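Local coordinates for protein metagenomic carboxyl esterase MGS0156 (Uncultured organism, PDB 5D8M) that probably hydrolyses carboxylic ester bonds with an alpha/beta-hydrolase fold, at residues F107-P112 with A303-K308; I87-V92 with V153-S158. All blocks are in the same frame, centred on the assembly; numbering follows the deposited sequence.

Contact 1 (F107-P112 with A303-K308); sequences FDDARP and AMPFSK
A303 meets F107 through its carbonyl oxygen, and through CA and CB laid over the ring, and so shows how one small residue can serve a backbone and an aromatic side chain at once. The carbonyl oxygen A303 O accepts the F107 N hydrogen at 2.8 Å, and the donor lies almost straight out from the carbonyl, with a C=O...N angle of 178°. Because CG of F107 stands beside its own backbone N, anti to the carbonyl carbon (chi1 -83°), the ring folds back on the side of that bond. One ring face therefore receives A303 CA in a CH-pi contact, 4.2 Å from the centroid and offset toward the rim, while A303 CB lies over the same face, 4.0 Å from CE2 of F107. The next contact along the segment is made by P305. The pyrrolidine edge of P305 rests against the residues leading into helix 111-116: CG is 3.7 Å from D108 N and 3.9 Å from D108 CB. CB and CG of the same proline also lie against the carboxylate of D109, with P305 CG 3.7 Å from D109 OD1. The D109 carboxylate is set here by a chi1 of 56°, between the backbone N and the carbonyl carbon, and its OD2 forms a salt bridge with R324, so the proline borders an ion pair. F107 O in turn accepts A110 N at 2.9 Å, closing the turn that presents D108 and D109 to P305. Within the fold, the contact joins the 303-308 loop to the residues leading into helix 111-116, between helix 324-338, which meets F107, A110 and P305, and strand 151-157, where V155 touches F107 and H157 touches A303 and M304.

Contact 2 (I87-V92 with V153-S158); sequences IRLVLV and VFVTHS
Strands 87-92 and 153-157 run parallel, L89 beside V153 through V92 beside T156, their axes 4.4 Å apart at closest and crossing at -29°, and five N-H...O bonds link them from V153 N to R88 O through to H157 N to V92 O. The shortest, V155 N to V90 O, measures 2.8 Å. On the face carrying L89, L91, V153 and V155, each leucine lies alongside the valine paired with it. L91 CD2 reaches V155 CB at 3.8 Å, and helix 324-338 packs on this face through L328. On the other face, F154 lies alongside V90: a chi1 of -73° puts CG beside the backbone N. Its CE1 then lies 3.7 Å from CG1 of V90, while CG2 of V92 comes in at the ring edge, 3.9 Å from CD1 of F154. With an alanine here, V90 CG1 and V92 CG2 would probably lose the ring they pack against, leaving a gap beside V164 of helix 159-170. T156 continues the face, its CG2 against V92 CB, and its OG1 bonds to V182 O on the next strand. Apolar walls thus seal the interior backbone bonds, and polar groups lie at both ends: R88 pairs with D150, while H157 NE2 bonds to H299 O, and a weak, doubtful hydrogen bond links S158 OG to H299 NE2. S158 takes a positive phi, consistent with the nucleophile elbow that alpha/beta hydrolases place after this strand.

In the fold
Both contacts are buried, but they illustrate different ways of holding a chain. Contact 2 belongs to the sheet core, its centre about 9 Å from the chain centre, with regular backbone bonding and apolar packing, aliphatic on one face and including a phenylalanine on the other; contact 1, its centre about 14 Å from the chain centre, relies on one backbone bond, a CH-pi contact and a proline against a carboxylate. They share helix 324-338 as a cover and touch directly, R111 CD lying 3.6 Å from L91 CD1. Contact 1 also packs against the residues leading to S158, a probable nucleophile. Strand 87-92 and helix 111-116 are successive elements, and the segments of the two contacts alternate along the chain.

Contact 1 (F107-P112 with A303-K308)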
loop_
_atom_site.group_PDB
_atom_site.type_symbol
_atom_site.label_atom_id
_atom_site.label_comp_id
_atom_site.label_asym_id
_atom_site.label_seq_id
_atom_site.Cartn_x
_atom_site.Cartn_y
_atom_site.Cartn_z
ATOM N N PHE A 107 8.212 2.128 5.544
ATOM C CA PHE A 107 9.418 1.799 4.774
ATOM C C PHE A 107 10.705 2.326 5.384
ATOM O O PHE A 107 11.670 2.618 4.672
ATOM C CB PHE A 107 9.279 2.305 3.325
ATOM C CG PHE A 107 8.510 1.350 2.434
ATOM C CD1 PHE A 107 9.017 0.091 2.170
ATOM C CD2 PHE A 107 7.292 1.708 1.875
ATOM C CE1 PHE A 107 8.324 -0.811 1.386
ATOM C CE2 PHE A 107 6.582 0.829 1.074
ATOM C CZ PHE A 107 7.098 -0.427 0.811
ATOM N N ASP A 108 10.734 2.462 6.706
ATOM C CA ASP A 108 11.855 3.177 7.322
ATOM C C ASP A 108 13.194 2.496 7.052
ATOM O O ASP A 108 14.194 3.166 6.812
ATOM C CB ASP A 108 11.655 3.311 8.835
ATOM C CG ASP A 108 12.278 4.578 9.394
ATOM O OD1 ASP A 108 12.222 5.649 8.719
ATOM O OD2 ASP A 108 12.794 4.510 10.527
ATOM N N ASP A 109 13.207 1.166 7.105
ATOM C CA ASP A 109 14.438 0.423 6.899
ATOM C C ASP A 109 14.810 0.280 5.411
ATOM O O ASP A 109 15.884 -0.220 5.087
ATOM C CB ASP A 109 14.333 -0.954 7.562
ATOM C CG ASP A 109 13.122 -1.791 7.069
ATOM O OD1 ASP A 109 12.174 -1.282 6.381
ATOM O OD2 ASP A 109 13.132 -2.994 7.428
ATOM N N ALA A 110 13.933 0.737 4.522
ATOM C CA ALA A 110 14.183 0.694 3.075
ATOM C C ALA A 110 14.748 1.996 2.485
ATOM O O ALA A 110 15.292 2.005 1.390
ATOM C CB ALA A 110 12.890 0.339 2.333
ATOM N N ARG A 111 14.592 3.099 3.197
ATOM C CA ARG A 111 14.981 4.396 2.647
ATOM C C ARG A 111 16.496 4.601 2.460
ATOM O O ARG A 111 16.879 5.212 1.461
ATOM C CB ARG A 111 14.377 5.504 3.508
ATOM C CG ARG A 111 12.829 5.431 3.462
ATOM C CD ARG A 111 12.200 6.387 4.451
ATOM N NE ARG A 111 12.440 7.778 4.066
ATOM C CZ ARG A 111 12.072 8.833 4.797
ATOM N NH1 ARG A 111 11.446 8.656 5.966
ATOM N NH2 ARG A 111 12.338 10.065 4.368
ATOM N N PRO A 112 17.356 4.071 3.360
ATOM C CA PRO A 112 18.788 4.174 3.027
ATOM C C PRO A 112 19.153 3.513 1.684
ATOM O O PRO A 112 19.959 4.072 0.925
ATOM C CB PRO A 112 19.468 3.451 4.190
ATOM C CG PRO A 112 18.524 3.666 5.351
ATOM C CD PRO A 112 17.158 3.550 4.731
ATOM N N ALA A 303 5.507 -3.403 4.436
ATOM C CA ALA A 303 5.782 -1.968 4.381
ATOM C C ALA A 303 6.153 -1.272 5.688
ATOM O O ALA A 303 6.756 -0.207 5.650
ATOM C CB ALA A 303 4.568 -1.246 3.769
HETATM N N MSE A 304 5.759 -1.836 6.832
HETATM C CA MSE A 304 5.937 -1.186 8.132
HETATM C C MSE A 304 6.857 -2.011 9.014
HETATM O O MSE A 304 6.425 -3.039 9.553
HETATM C CB MSE A 304 4.579 -0.999 8.850
HETATM C CG MSE A 304 3.668 0.032 8.206
HETATM SE SE MSE A 304 4.115 1.828 8.788
HETATM C CE MSE A 304 3.411 1.807 10.607
ATOM N N PRO A 305 8.113 -1.562 9.187
ATOM C CA PRO A 305 9.052 -2.268 10.051
ATOM C C PRO A 305 8.760 -2.034 11.540
ATOM O O PRO A 305 8.575 -0.894 11.963
ATOM C CB PRO A 305 10.412 -1.659 9.669
ATOM C CG PRO A 305 10.072 -0.253 9.205
ATOM C CD PRO A 305 8.725 -0.381 8.535
ATOM N N PHE A 306 8.729 -3.117 12.314
ATOM C CA PHE A 306 8.663 -3.050 13.765
ATOM C C PHE A 306 9.884 -3.788 14.308
ATOM O O PHE A 306 10.041 -4.982 14.055
ATOM C CB PHE A 306 7.377 -3.704 14.310
ATOM C CG PHE A 306 6.117 -2.940 14.020
ATOM C CD1 PHE A 306 5.484 -3.060 12.802
ATOM C CD2 PHE A 306 5.547 -2.124 14.996
ATOM C CE1 PHE A 306 4.318 -2.351 12.537
ATOM C CE2 PHE A 306 4.381 -1.424 14.742
ATOM C CZ PHE A 306 3.777 -1.529 13.500
ATOM N N SER A 307 10.739 -3.119 15.066
ATOM C CA SER A 307 11.922 -3.817 15.579
ATOM C C SER A 307 12.281 -3.517 17.038
ATOM O O SER A 307 13.174 -4.155 17.604
ATOM C CB SER A 307 13.120 -3.508 14.680
ATOM O OG SER A 307 13.033 -2.194 14.155
ATOM N N LYS A 308 11.584 -2.558 17.642
ATOM C CA LYS A 308 11.836 -2.163 19.029
ATOM C C LYS A 308 11.622 -3.325 20.002
ATOM O O LYS A 308 10.519 -3.853 20.131
ATOM C CB LYS A 308 10.940 -0.981 19.425
#

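Contact 2 (I87-V92 with V153-S158)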
loop_
_atom_site.group_PDB
_atom_site.type_symbol
_atom_site.label_atom_id
_atom_site.label_comp_id
_atom_site.label_asym_id
_atom_site.label_seq_id
_atom_site.Cartn_x
_atom_site.Cartn_y
_atom_site.Cartn_z
ATOM N N ILE A 87 13.885 11.367 -9.371
ATOM C CA ILE A 87 12.616 10.859 -8.847
ATOM C C ILE A 87 12.608 10.973 -7.326
ATOM O O ILE A 87 13.609 10.691 -6.680
ATOM C CB ILE A 87 12.370 9.391 -9.285
ATOM C CG1 ILE A 87 12.071 9.361 -10.781
ATOM C CG2 ILE A 87 11.227 8.725 -8.471
ATOM C CD1 ILE A 87 11.852 7.977 -11.341
ATOM N N ARG A 88 11.485 11.423 -6.777
ATOM C CA ARG A 88 11.260 11.423 -5.346
ATOM C C ARG A 88 10.069 10.536 -5.012
ATOM O O ARG A 88 8.984 10.713 -5.550
ATOM C CB ARG A 88 11.019 12.842 -4.814
ATOM C CG ARG A 88 10.638 12.858 -3.331
ATOM C CD ARG A 88 10.473 14.294 -2.839
ATOM N NE ARG A 88 11.690 15.077 -3.020
ATOM C CZ ARG A 88 12.695 15.112 -2.157
ATOM N NH1 ARG A 88 12.646 14.420 -1.027
ATOM N NH2 ARG A 88 13.752 15.837 -2.426
ATOM N N LEU A 89 10.304 9.571 -4.134
ATOM C CA LEU A 89 9.270 8.710 -3.611
ATOM C C LEU A 89 8.607 9.426 -2.428
ATOM O O LEU A 89 9.259 9.744 -1.432
ATOM C CB LEU A 89 9.860 7.365 -3.177
ATOM C CG LEU A 89 10.776 6.670 -4.189
ATOM C CD1 LEU A 89 11.389 5.401 -3.563
ATOM C CD2 LEU A 89 10.019 6.338 -5.477
ATOM N N VAL A 90 7.330 9.731 -2.587
ATOM C CA VAL A 90 6.532 10.316 -1.530
ATOM C C VAL A 90 5.742 9.195 -0.862
ATOM O O VAL A 90 4.818 8.632 -1.449
ATOM C CB VAL A 90 5.597 11.405 -2.076
ATOM C CG1 VAL A 90 4.848 12.059 -0.922
ATOM C CG2 VAL A 90 6.438 12.456 -2.856
ATOM N N LEU A 91 6.139 8.881 0.360
ATOM C CA LEU A 91 5.619 7.768 1.132
ATOM C C LEU A 91 4.409 8.204 1.955
ATOM O O LEU A 91 4.501 9.128 2.722
ATOM C CB LEU A 91 6.700 7.219 2.059
ATOM C CG LEU A 91 8.063 6.936 1.432
ATOM C CD1 LEU A 91 9.142 6.613 2.512
ATOM C CD2 LEU A 91 7.923 5.792 0.440
ATOM N N VAL A 92 3.279 7.539 1.769
ATOM C CA VAL A 92 2.075 7.880 2.491
ATOM C C VAL A 92 1.550 6.653 3.209
ATOM O O VAL A 92 1.133 5.686 2.554
ATOM C CB VAL A 92 0.984 8.419 1.546
ATOM C CG1 VAL A 92 -0.235 8.850 2.334
ATOM C CG2 VAL A 92 1.541 9.568 0.683
ATOM N N VAL A 153 6.666 10.416 -7.329
ATOM C CA VAL A 153 6.105 9.074 -7.357
ATOM C C VAL A 153 5.600 8.708 -5.962
ATOM O O VAL A 153 6.392 8.483 -5.053
ATOM C CB VAL A 153 7.147 8.037 -7.842
ATOM C CG1 VAL A 153 6.580 6.593 -7.715
ATOM C CG2 VAL A 153 7.556 8.344 -9.282
ATOM N N PHE A 154 4.284 8.672 -5.782
ATOM C CA PHE A 154 3.720 8.254 -4.503
ATOM C C PHE A 154 3.941 6.762 -4.317
ATOM O O PHE A 154 3.758 5.985 -5.256
ATOM C CB PHE A 154 2.216 8.552 -4.422
ATOM C CG PHE A 154 1.888 10.022 -4.252
ATOM C CD1 PHE A 154 1.984 10.622 -3.011
ATOM C CD2 PHE A 154 1.479 10.794 -5.340
ATOM C CE1 PHE A 154 1.678 11.971 -2.828
ATOM C CE2 PHE A 154 1.167 12.150 -5.166
ATOM C CZ PHE A 154 1.260 12.735 -3.900
ATOM N N VAL A 155 4.362 6.384 -3.111
ATOM C CA VAL A 155 4.379 4.992 -2.699
ATOM C C VAL A 155 3.581 4.918 -1.418
ATOM O O VAL A 155 3.955 5.527 -0.413
ATOM C CB VAL A 155 5.799 4.460 -2.478
ATOM C CG1 VAL A 155 5.748 2.995 -2.083
ATOM C CG2 VAL A 155 6.625 4.636 -3.769
ATOM N N THR A 156 2.446 4.232 -1.485
ATOM C CA THR A 156 1.425 4.353 -0.464
ATOM C C THR A 156 1.155 2.996 0.142
ATOM O O THR A 156 1.393 1.973 -0.507
ATOM C CB THR A 156 0.109 4.945 -1.075
ATOM O OG1 THR A 156 -0.446 4.036 -2.043
ATOM C CG2 THR A 156 0.390 6.246 -1.816
ATOM N N HIS A 157 0.651 2.981 1.378
ATOM C CA HIS A 157 0.328 1.733 2.055
ATOM C C HIS A 157 -1.080 1.832 2.644
ATOM O O HIS A 157 -1.449 2.863 3.234
ATOM C CB HIS A 157 1.368 1.437 3.160
ATOM C CG HIS A 157 1.096 0.184 3.947
ATOM N ND1 HIS A 157 0.912 0.193 5.313
ATOM C CD2 HIS A 157 0.998 -1.110 3.562
ATOM C CE1 HIS A 157 0.722 -1.043 5.739
ATOM N NE2 HIS A 157 0.776 -1.854 4.697
ATOM N N SER A 158 -1.859 0.768 2.453
ATOM C CA SER A 158 -3.155 0.661 3.107
ATOM C C SER A 158 -4.080 1.846 2.776
ATOM O O SER A 158 -4.307 2.188 1.625
ATOM C CB SER A 158 -2.931 0.549 4.613
ATOM O OG SER A 158 -4.118 0.209 5.304
#